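Local coordinates for 2-oxoglutarate-dependent dioxygenase DAO (Oryza sativa subsp. indica, PDB 6KUN), which probably catalyses the iron- and 2-oxoglutarate-dependent oxidation of the auxin indole-3-acetic acid to inactive 2-oxoindole-3-acetic acid, at residues 87-92 and 153-158. Numbering follows the deposited sequence.
Sequences EAFGLC and FRMNRY. With AKG (2-oxoglutaric acid), chain G; IAC (1H-indol-3-ylacetic acid), chain H.
R157 lies alongside E87 in a salt bridge. Its CB packs on E87 CG. R157 CG stands opposite its backbone N (chi1 -172°), and the bend at chi3 turns the guanidinium edge to the carboxylate. NE of R157 meets OE1 of E87 at 3.0 Å. NH2 of R157 meets the same OE1 at 2.9 Å. NH1 has a long, weak ion pair with D58. NE and NH2 come from one face of the carboxylate, whose plane is turned 67° from the guanidinium. OE1 also accepts from N159, while OE2 is held by K64 and Y76. Replacing E87 by an alanine would probably leave the charges of R157 and K64 without this mate. Strand 86-92 pairs antiparallel with strand 151-158 and extends the major sheet of the double-stranded beta-helix (jelly-roll) fold. E87, F89 and L91 form hydrogen-bonded pairs with R157, M155 and F153. On the face with E87, F89, M155 and R157, M155 CE touches F89 CB at 3.4 Å, and helix 43-57 covers M155. The other face carries A88, R154 and N156 and looks to the ligands. N156 ND2 lies 2.8 Å from O4 of 2-oxoglutarate, with S244 as another partner; its OD1 bonds to Y86. Y158 OH gives the same O4 a very short hydrogen bond of 2.5 Å. O3 of indole-3-acetic acid lies at the edge of the R154 guanidinium, 3.2 Å from NH2.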
loop_
_atom_site.group_PDB
_atom_site.type_symbol
_atom_site.label_atom_id
_atom_site.label_comp_id
_atom_site.label_asym_id
_atom_site.label_seq_id
_atom_site.Cartn_x
_atom_site.Cartn_y
_atom_site.Cartn_z
ATOM N N GLU B 87 6.015 -10.652 -17.632
ATOM C CA GLU B 87 5.165 -11.835 -17.562
ATOM C C GLU B 87 3.786 -11.381 -17.100
ATOM O O GLU B 87 3.628 -10.301 -16.527
ATOM C CB GLU B 87 5.750 -12.919 -16.651
ATOM C CG GLU B 87 5.686 -12.634 -15.167
ATOM C CD GLU B 87 6.520 -13.626 -14.352
ATOM O OE1 GLU B 87 7.526 -13.188 -13.745
ATOM O OE2 GLU B 87 6.184 -14.846 -14.314
ATOM N N ALA B 88 2.786 -12.202 -17.372
ATOM C CA ALA B 88 1.439 -11.736 -17.125
ATOM C C ALA B 88 0.458 -12.890 -17.109
ATOM O O ALA B 88 0.761 -14.005 -17.541
ATOM C CB ALA B 88 1.010 -10.712 -18.185
ATOM N N PHE B 89 -0.727 -12.586 -16.570
ATOM C CA PHE B 89 -1.916 -13.425 -16.641
ATOM C C PHE B 89 -2.986 -12.584 -17.299
ATOM O O PHE B 89 -3.258 -11.464 -16.828
ATOM C CB PHE B 89 -2.422 -13.850 -15.244
ATOM C CG PHE B 89 -1.508 -14.773 -14.501
ATOM C CD1 PHE B 89 -0.421 -14.285 -13.792
ATOM C CD2 PHE B 89 -1.801 -16.135 -14.432
ATOM C CE1 PHE B 89 0.396 -15.141 -13.053
ATOM C CE2 PHE B 89 -0.996 -17.002 -13.706
ATOM C CZ PHE B 89 0.095 -16.518 -13.013
ATOM N N GLY B 90 -3.571 -13.086 -18.374
ATOM C CA GLY B 90 -4.621 -12.388 -19.086
ATOM C C GLY B 90 -5.887 -13.209 -19.185
ATOM O O GLY B 90 -5.838 -14.445 -19.297
ATOM N N LEU B 91 -7.011 -12.511 -19.194
ATOM C CA LEU B 91 -8.344 -13.097 -19.204
ATOM C C LEU B 91 -9.194 -12.340 -20.206
ATOM O O LEU B 91 -9.477 -11.161 -20.021
ATOM C CB LEU B 91 -8.972 -13.036 -17.826
ATOM C CG LEU B 91 -10.312 -13.730 -17.595
ATOM C CD1 LEU B 91 -10.798 -13.269 -16.192
ATOM C CD2 LEU B 91 -11.382 -13.514 -18.594
ATOM N N CYS B 92 -9.590 -13.031 -21.251
ATOM C CA CYS B 92 -10.583 -12.622 -22.253
ATOM C C CYS B 92 -11.597 -13.760 -22.369
ATOM O O CYS B 92 -11.185 -14.921 -22.499
ATOM C CB CYS B 92 -9.900 -12.386 -23.601
ATOM S SG CYS B 92 -10.869 -11.419 -24.741
ATOM N N PHE B 153 -8.817 -8.495 -19.063
ATOM C CA PHE B 153 -8.308 -8.271 -17.717
ATOM C C PHE B 153 -6.885 -8.783 -17.721
ATOM O O PHE B 153 -6.641 -9.899 -18.186
ATOM C CB PHE B 153 -9.155 -9.006 -16.678
ATOM C CG PHE B 153 -8.664 -8.833 -15.245
ATOM C CD1 PHE B 153 -8.759 -7.611 -14.608
ATOM C CD2 PHE B 153 -8.154 -9.904 -14.541
ATOM C CE1 PHE B 153 -8.328 -7.456 -13.296
ATOM C CE2 PHE B 153 -7.733 -9.746 -13.240
ATOM C CZ PHE B 153 -7.814 -8.547 -12.620
ATOM N N ARG B 154 -5.944 -7.969 -17.265
ATOM C CA ARG B 154 -4.538 -8.385 -17.257
ATOM C C ARG B 154 -3.892 -8.103 -15.901
ATOM O O ARG B 154 -4.120 -7.059 -15.277
ATOM C CB ARG B 154 -3.762 -7.683 -18.343
ATOM C CG ARG B 154 -2.730 -8.480 -19.053
ATOM C CD ARG B 154 -1.961 -7.576 -20.034
ATOM N NE ARG B 154 -2.543 -7.521 -21.378
ATOM C CZ ARG B 154 -2.206 -6.620 -22.301
ATOM N NH1 ARG B 154 -1.306 -5.684 -22.022
ATOM N NH2 ARG B 154 -2.779 -6.644 -23.496
ATOM N N MET B 155 -3.120 -9.067 -15.434
ATOM C CA MET B 155 -2.250 -8.932 -14.270
ATOM C C MET B 155 -0.836 -9.012 -14.805
ATOM O O MET B 155 -0.521 -9.942 -15.571
ATOM C CB MET B 155 -2.540 -10.016 -13.231
ATOM C CG MET B 155 -3.919 -9.879 -12.593
ATOM S SD MET B 155 -4.425 -11.322 -11.588
ATOM C CE MET B 155 -4.520 -12.653 -12.815
ATOM N N ASN B 156 -0.016 -8.017 -14.464
ATOM C CA ASN B 156 1.296 -7.881 -15.089
ATOM C C ASN B 156 2.405 -7.860 -14.028
ATOM O O ASN B 156 2.241 -7.299 -12.941
ATOM C CB ASN B 156 1.449 -6.578 -15.919
ATOM C CG ASN B 156 0.257 -6.289 -16.834
ATOM O OD1 ASN B 156 -0.013 -7.018 -17.776
ATOM N ND2 ASN B 156 -0.439 -5.185 -16.562
ATOM N N ARG B 157 3.570 -8.383 -14.398
ATOM C CA ARG B 157 4.777 -8.211 -13.598
ATOM C C ARG B 157 5.956 -7.922 -14.510
ATOM O O ARG B 157 6.205 -8.657 -15.469
ATOM C CB ARG B 157 5.067 -9.446 -12.755
ATOM C CG ARG B 157 6.178 -9.266 -11.779
ATOM C CD ARG B 157 6.231 -10.409 -10.796
ATOM N NE ARG B 157 7.007 -11.536 -11.279
ATOM C CZ ARG B 157 7.650 -12.394 -10.480
ATOM N NH1 ARG B 157 7.604 -12.230 -9.171
ATOM N NH2 ARG B 157 8.335 -13.398 -10.995
ATOM N N TYR B 158 6.667 -6.839 -14.215
ATOM C CA TYR B 158 7.912 -6.483 -14.911
ATOM C C TYR B 158 9.053 -6.768 -13.943
ATOM O O TYR B 158 9.120 -6.187 -12.857
ATOM C CB TYR B 158 7.901 -5.020 -15.387
ATOM C CG TYR B 158 6.681 -4.673 -16.238
ATOM C CD1 TYR B 158 5.438 -4.478 -15.647
ATOM C CD2 TYR B 158 6.766 -4.562 -17.619
ATOM C CE1 TYR B 158 4.320 -4.184 -16.399
ATOM C CE2 TYR B 158 5.654 -4.272 -18.385
ATOM C CZ TYR B 158 4.433 -4.079 -17.766
ATOM O OH TYR B 158 3.312 -3.780 -18.511
HETATM C C1 AKG G . -0.755 -0.349 -20.627
HETATM O O1 AKG G . -1.503 -0.065 -19.667
HETATM O O2 AKG G . -1.208 -0.719 -21.732
HETATM C C2 AKG G . 0.691 -0.247 -20.454
HETATM O O5 AKG G . 1.343 0.499 -21.166
HETATM C C3 AKG G . 1.376 -1.069 -19.389
HETATM C C4 AKG G . 0.532 -1.060 -18.120
HETATM C C5 AKG G . 1.229 -1.862 -17.047
HETATM O O3 AKG G . 1.657 -1.260 -16.037
HETATM O O4 AKG G . 1.352 -3.095 -17.207
HETATM C C IAC H . -2.377 -4.199 -30.346
HETATM C C1 IAC H . -2.147 -5.418 -29.804
HETATM C C2 IAC H . -0.840 -5.966 -29.787
HETATM C C3 IAC H . 0.206 -5.251 -30.319
HETATM C C4 IAC H . -0.031 -4.000 -30.860
HETATM C C5 IAC H . -1.310 -3.503 -30.887
HETATM C C7 IAC H . -3.322 -5.893 -29.361
HETATM C C8 IAC H . -4.314 -4.966 -29.626
HETATM C C17 IAC H . -3.731 -7.195 -28.677
HETATM C C18 IAC H . -3.468 -7.185 -27.182
HETATM N N IAC H . -3.718 -3.911 -30.242
HETATM O O2 IAC H . -3.096 -8.260 -26.636
HETATM O O3 IAC H . -3.644 -6.136 -26.504
#